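Local coordinates for protein aminomethyltransferase (Bartonella henselae, PDB 3GIR) that belongs to the aminomethyltransferase (glycine cleavage T-protein) family, pairing a folate-binding domain with a C-terminal barrel domain, at residues E68-R73 with G344-G349; G112-S117 with D129-R134. All coordinates share one frame; numbering follows the deposited sequence. Where two conformers were deposited one is given.

Contact 1 joins two segments far apart in the chain: helix 65-74 of the folate-binding region meets the turn between strands 334-344 and 349-356 of the C-terminal barrel region. Contact 2 is local, holding the two strands of one hairpin within the folate-binding region, and it is nested inside the loop that contact 1 closes. They share no elements; their centres lie about 27 Å apart, on opposite sides of the chain's centre. Contact 1 is a small surface contact made by side chains, a serine hydroxyl and a proline ring against a histidine. Contact 2 is larger and partly buried, with a backbone hydrogen-bond network supplemented by hydroxyl and carboxylate bonds.

Contact 1. Residues E68-R73 with G344-G349; sequences EHLHTR and GPSFDG
Pro345 lays its ring carbon CD over the imidazole of His69, 3.5 Å from the ring centroid and only 5° off the normal, a CH-pi contact centred on the face. At the edge of the same ring, near its plane, Ser346 OG hydrogen-bonds His69 NE2 at 3.0 Å; either may be the donor. Arg73 reaches the hydroxyl as well, through a weak bond from NE to Ser346 OG of 3.1 Å with a bent angle of 125° at the hydrogen. Leu70 adds an apolar contact, its CD2 lying 3.7 Å from Pro345 CB. The imidazole extends toward the turn because CG stands anti to the His69 backbone N (chi1 -180°). A hydrogen bond between His69 ND1 and Ser253 OG, on helix 248-257, gives the ring a second polar hold. Salt bridges to Glu218 and Glu257 hold the Arg73 guanidinium, while Glu257 also accepts a bond from the Phe347 backbone N. Within the turn, Asp348 and Gly349 both face Gly344, a G1 beta bulge. A beta-hairpin turn of the C-terminal barrel region thus docks against helix 65-74 of the folate-binding region, a surface contact between two parts of this T-protein.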
loop_
_atom_site.group_PDB
_atom_site.type_symbol
_atom_site.label_atom_id
_atom_site.label_comp_id
_atom_site.label_asym_id
_atom_site.label_seq_id
_atom_site.Cartn_x
_atom_site.Cartn_y
_atom_site.Cartn_z
ATOM N N GLU A 68 -2.693 -17.568 8.309
ATOM C CA GLU A 68 -3.030 -16.864 7.062
ATOM C C GLU A 68 -1.777 -16.148 6.538
ATOM O O GLU A 68 -1.434 -16.159 5.350
ATOM C CB GLU A 68 -4.173 -15.822 7.304
ATOM C CG GLU A 68 -5.546 -16.414 7.516
ATOM C CD GLU A 68 -6.567 -15.431 8.133
ATOM O OE1 GLU A 68 -6.589 -14.252 7.777
ATOM O OE2 GLU A 68 -7.372 -15.858 8.961
ATOM N N HIS A 69 -1.075 -15.481 7.463
ATOM C CA HIS A 69 0.211 -14.874 7.138
ATOM C C HIS A 69 1.190 -15.875 6.566
ATOM O O HIS A 69 1.781 -15.706 5.459
ATOM C CB HIS A 69 0.752 -14.155 8.386
ATOM C CG HIS A 69 2.081 -13.482 8.180
ATOM N ND1 HIS A 69 2.247 -12.117 8.275
ATOM C CD2 HIS A 69 3.303 -14.004 7.901
ATOM C CE1 HIS A 69 3.518 -11.825 8.049
ATOM N NE2 HIS A 69 4.184 -12.951 7.799
ATOM N N LEU A 70 1.425 -16.947 7.337
ATOM C CA LEU A 70 2.364 -17.973 6.920
ATOM C C LEU A 70 1.926 -18.627 5.621
ATOM O O LEU A 70 2.780 -18.880 4.771
ATOM C CB LEU A 70 2.598 -18.990 8.048
ATOM C CG LEU A 70 3.258 -18.435 9.321
ATOM C CD1 LEU A 70 3.109 -19.496 10.493
ATOM C CD2 LEU A 70 4.690 -17.962 9.140
ATOM N N HIS A 71 0.628 -18.826 5.448
ATOM C CA HIS A 71 0.096 -19.382 4.204
ATOM C C HIS A 71 0.480 -18.580 2.970
ATOM O O HIS A 71 0.870 -19.135 1.922
ATOM C CB HIS A 71 -1.423 -19.621 4.289
ATOM C CG HIS A 71 -1.972 -20.237 3.037
ATOM N ND1 HIS A 71 -2.022 -21.604 2.858
ATOM C CD2 HIS A 71 -2.432 -19.677 1.892
ATOM C CE1 HIS A 71 -2.536 -21.853 1.658
ATOM N NE2 HIS A 71 -2.769 -20.708 1.041
ATOM N N THR A 72 0.437 -17.248 3.088
ATOM C CA THR A 72 0.736 -16.358 1.991
ATOM C C THR A 72 2.181 -16.477 1.583
ATOM O O THR A 72 2.508 -16.454 0.405
ATOM C CB THR A 72 0.349 -14.869 2.327
ATOM O OG1 THR A 72 -1.042 -14.795 2.697
ATOM C CG2 THR A 72 0.595 -13.917 1.210
ATOM N N ARG A 73 3.060 -16.618 2.570
ATOM C CA ARG A 73 4.489 -16.697 2.265
ATOM C C ARG A 73 4.899 -18.085 1.714
ATOM O O ARG A 73 5.967 -18.186 1.088
ATOM C CB ARG A 73 5.318 -16.305 3.449
ATOM C CG ARG A 73 5.206 -14.817 3.848
ATOM C CD ARG A 73 6.532 -14.173 4.164
ATOM N NE ARG A 73 6.422 -12.877 4.774
ATOM C CZ ARG A 73 6.146 -11.758 4.112
ATOM N NH1 ARG A 73 6.024 -11.758 2.803
ATOM N NH2 ARG A 73 5.963 -10.643 4.771
ATOM N N GLY A 344 5.199 -10.325 13.703
ATOM C CA GLY A 344 5.469 -10.827 12.349
ATOM C C GLY A 344 5.809 -12.301 12.385
ATOM O O GLY A 344 6.891 -12.649 12.847
ATOM N N PRO A 345 4.942 -13.182 11.914
ATOM C CA PRO A 345 5.229 -14.622 12.043
ATOM C C PRO A 345 6.433 -15.103 11.236
ATOM O O PRO A 345 7.054 -16.133 11.585
ATOM C CB PRO A 345 3.949 -15.279 11.514
ATOM C CG PRO A 345 2.905 -14.261 11.762
ATOM C CD PRO A 345 3.554 -12.969 11.455
ATOM N N SER A 346 6.754 -14.407 10.154
ATOM C CA SER A 346 7.918 -14.777 9.316
ATOM C C SER A 346 9.186 -14.301 9.991
ATOM O O SER A 346 10.147 -15.062 10.111
ATOM C CB SER A 346 7.823 -14.281 7.893
ATOM O OG SER A 346 6.636 -14.693 7.309
ATOM N N PHE A 347 9.166 -13.078 10.505
ATOM C CA PHE A 347 10.283 -12.530 11.266
ATOM C C PHE A 347 10.457 -13.268 12.603
ATOM O O PHE A 347 11.589 -13.290 13.141
ATOM C CB PHE A 347 10.031 -11.045 11.534
ATOM C CG PHE A 347 11.209 -10.320 12.127
ATOM C CD1 PHE A 347 12.375 -10.212 11.385
ATOM C CD2 PHE A 347 11.173 -9.788 13.378
ATOM C CE1 PHE A 347 13.497 -9.536 11.893
ATOM C CE2 PHE A 347 12.288 -9.084 13.940
ATOM C CZ PHE A 347 13.442 -8.962 13.162
ATOM N N ASP A 348 9.367 -13.897 13.061
ATOM C CA ASP A 348 9.221 -14.601 14.321
ATOM C C ASP A 348 9.485 -13.703 15.500
ATOM O O ASP A 348 10.196 -14.070 16.444
ATOM C CB ASP A 348 10.095 -15.837 14.381
ATOM C CG ASP A 348 9.674 -16.774 15.477
ATOM O OD1 ASP A 348 8.478 -16.809 15.871
ATOM O OD2 ASP A 348 10.582 -17.467 15.968
ATOM N N GLY A 349 8.867 -12.530 15.462
ATOM C CA GLY A 349 8.840 -11.633 16.598
ATOM C C GLY A 349 8.162 -10.323 16.242
ATOM O O GLY A 349 7.752 -10.152 15.101
#

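Contact 2. Residues G112-S117 with D129-R134; sequences GQSRYS and DLILTR
Tyr116 OH donates a 2.6 Å hydrogen bond to Asp129 OD2, entering on the anti lone pair, away from the other carboxylate oxygen. The ring and carboxylate planes stand 88° apart, and OD2 lies near the ring plane at its edge. With CG anti to the Tyr116 backbone N (chi1 179°), the ring runs along the hairpin to Asp129, two residues from Ile131, its cross-strand partner. Ile131 meets the same ring edge: its CD1 sits 3.7 Å from Tyr116 CD1. Farther along this face, the hydroxyls Ser114 OG and Thr133 OG1 bond each other at 2.7 Å, and Ser114 CB rests on Ile131 CG2. The main chains supply the rest. Arg115 with Leu132 and Ser117 with Leu130 are hydrogen-bonded antiparallel pairs, alternating with the non-hydrogen-bonded pairs Ser114-Thr133 and Tyr116-Ile131. Leu132 N points almost straight at Arg115 O, 2.9 Å away with 172° at the hydrogen. Just before strand 114-120 begins, Gly112 N bonds Arg134 O at 2.7 Å and Arg134 N returns a bond to Gln113 O. Four CA-H...O contacts supplement these, the shortest from Ser114 CA to Leu132 O at 3.1 Å. On the side away from 129-134, Gly112 and Ser114 make backbone bonds with Gly201 and Met199, while strand 126-136 pairs with 139-144 on its other edge. Leu132 packs against Leu98 of helix 94-101, and on the opposite face the Tyr116 ring meets that of Trp280.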
loop_
_atom_site.group_PDB
_atom_site.type_symbol
_atom_site.label_atom_id
_atom_site.label_comp_id
_atom_site.label_asym_id
_atom_site.label_seq_id
_atom_site.Cartn_x
_atom_site.Cartn_y
_atom_site.Cartn_z
ATOM N N GLY A 112 1.814 -0.146 -20.133
ATOM C CA GLY A 112 1.963 -1.310 -19.285
ATOM C C GLY A 112 2.736 -1.162 -17.980
ATOM O O GLY A 112 2.808 -2.126 -17.206
ATOM N N GLN A 113 3.415 -0.027 -17.792
ATOM C CA GLN A 113 4.265 0.194 -16.645
ATOM C C GLN A 113 3.473 0.857 -15.539
ATOM O O GLN A 113 2.706 1.792 -15.793
ATOM C CB GLN A 113 5.424 1.126 -16.997
ATOM C CG GLN A 113 6.539 0.474 -17.792
ATOM C CD GLN A 113 7.841 1.318 -17.839
ATOM O OE1 GLN A 113 7.844 2.594 -17.821
ATOM N NE2 GLN A 113 8.959 0.605 -17.893
ATOM N N SER A 114 3.745 0.404 -14.323
ATOM C CA SER A 114 3.183 0.954 -13.080
ATOM C C SER A 114 4.270 1.663 -12.284
ATOM O O SER A 114 5.441 1.246 -12.280
ATOM C CB SER A 114 2.634 -0.147 -12.175
ATOM O OG SER A 114 1.616 -0.875 -12.803
ATOM N N ARG A 115 3.900 2.714 -11.573
ATOM C CA ARG A 115 4.832 3.429 -10.672
ATOM C C ARG A 115 4.125 3.793 -9.398
ATOM O O ARG A 115 2.974 4.255 -9.437
ATOM C CB ARG A 115 5.363 4.739 -11.304
ATOM C CG ARG A 115 6.574 4.515 -12.220
ATOM C CD ARG A 115 7.118 5.854 -12.616
ATOM N NE ARG A 115 7.989 6.297 -11.555
ATOM C CZ ARG A 115 9.322 6.262 -11.613
ATOM N NH1 ARG A 115 10.019 6.643 -10.557
ATOM N NH2 ARG A 115 9.966 5.883 -12.731
ATOM N N TYR A 116 4.859 3.659 -8.298
ATOM C CA TYR A 116 4.408 4.140 -7.003
ATOM C C TYR A 116 4.561 5.633 -6.980
ATOM O O TYR A 116 5.586 6.197 -7.426
ATOM C CB TYR A 116 5.274 3.518 -5.863
ATOM C CG TYR A 116 4.914 3.957 -4.476
ATOM C CD1 TYR A 116 3.836 3.418 -3.808
ATOM C CD2 TYR A 116 5.658 4.948 -3.834
ATOM C CE1 TYR A 116 3.531 3.837 -2.494
ATOM C CE2 TYR A 116 5.342 5.368 -2.549
ATOM C CZ TYR A 116 4.313 4.800 -1.878
ATOM O OH TYR A 116 4.031 5.320 -0.600
ATOM N N SER A 117 3.544 6.337 -6.498
ATOM C CA SER A 117 3.585 7.777 -6.419
ATOM C C SER A 117 2.706 8.262 -5.269
ATOM O O SER A 117 2.243 7.485 -4.424
ATOM C CB SER A 117 3.153 8.438 -7.727
ATOM O OG SER A 117 3.605 9.772 -7.790
ATOM N N ASP A 129 -1.048 7.828 -0.959
ATOM C CA ASP A 129 -0.101 7.168 -1.867
ATOM C C ASP A 129 -0.892 6.340 -2.863
ATOM O O ASP A 129 -2.047 5.954 -2.576
ATOM C CB ASP A 129 1.027 6.412 -1.166
ATOM C CG ASP A 129 0.630 5.349 -0.259
ATOM O OD1 ASP A 129 -0.550 5.190 0.174
ATOM O OD2 ASP A 129 1.630 4.603 0.104
ATOM N N LEU A 130 -0.321 6.189 -4.065
ATOM C CA LEU A 130 -1.129 5.703 -5.203
ATOM C C LEU A 130 -0.230 4.855 -6.065
ATOM O O LEU A 130 0.953 5.058 -6.048
ATOM C CB LEU A 130 -1.603 6.954 -6.025
ATOM C CG LEU A 130 -2.463 8.058 -5.442
ATOM C CD1 LEU A 130 -2.597 9.364 -6.273
ATOM C CD2 LEU A 130 -3.882 7.527 -5.169
ATOM N N ILE A 131 -0.792 3.984 -6.910
ATOM C CA ILE A 131 -0.081 3.363 -7.986
ATOM C C ILE A 131 -0.733 3.825 -9.279
ATOM O O ILE A 131 -1.979 3.738 -9.466
ATOM C CB ILE A 131 -0.098 1.819 -7.972
ATOM C CG1 ILE A 131 0.277 1.287 -6.590
ATOM C CG2 ILE A 131 0.708 1.265 -9.127
ATOM C CD1 ILE A 131 1.695 1.617 -6.233
ATOM N N LEU A 132 0.131 4.350 -10.170
ATOM C CA LEU A 132 -0.258 4.850 -11.503
ATOM C C LEU A 132 0.243 3.860 -12.563
ATOM O O LEU A 132 1.429 3.516 -12.553
ATOM C CB LEU A 132 0.394 6.204 -11.730
ATOM C CG LEU A 132 0.226 6.828 -13.143
ATOM C CD1 LEU A 132 -1.197 7.214 -13.464
ATOM C CD2 LEU A 132 1.118 8.013 -13.325
ATOM N N THR A 133 -0.640 3.423 -13.460
ATOM C CA THR A 133 -0.286 2.497 -14.568
ATOM C C THR A 133 -0.733 3.083 -15.854
ATOM O O THR A 133 -1.827 3.623 -15.925
ATOM C CB THR A 133 -1.005 1.139 -14.369
ATOM O OG1 THR A 133 -0.608 0.612 -13.093
ATOM C CG2 THR A 133 -0.561 0.131 -15.447
ATOM N N ARG A 134 0.152 3.112 -16.842
ATOM C CA ARG A 134 -0.228 3.550 -18.176
ATOM C C ARG A 134 -0.792 2.386 -18.945
ATOM O O ARG A 134 -0.176 1.297 -18.964
ATOM C CB ARG A 134 0.962 4.132 -18.900
ATOM C CG ARG A 134 0.599 4.768 -20.208
ATOM C CD ARG A 134 1.745 5.511 -20.779
ATOM N NE ARG A 134 1.263 6.487 -21.775
ATOM C CZ ARG A 134 2.096 7.400 -22.298
ATOM N NH1 ARG A 134 3.378 7.392 -21.981
ATOM N NH2 ARG A 134 1.626 8.290 -23.167
#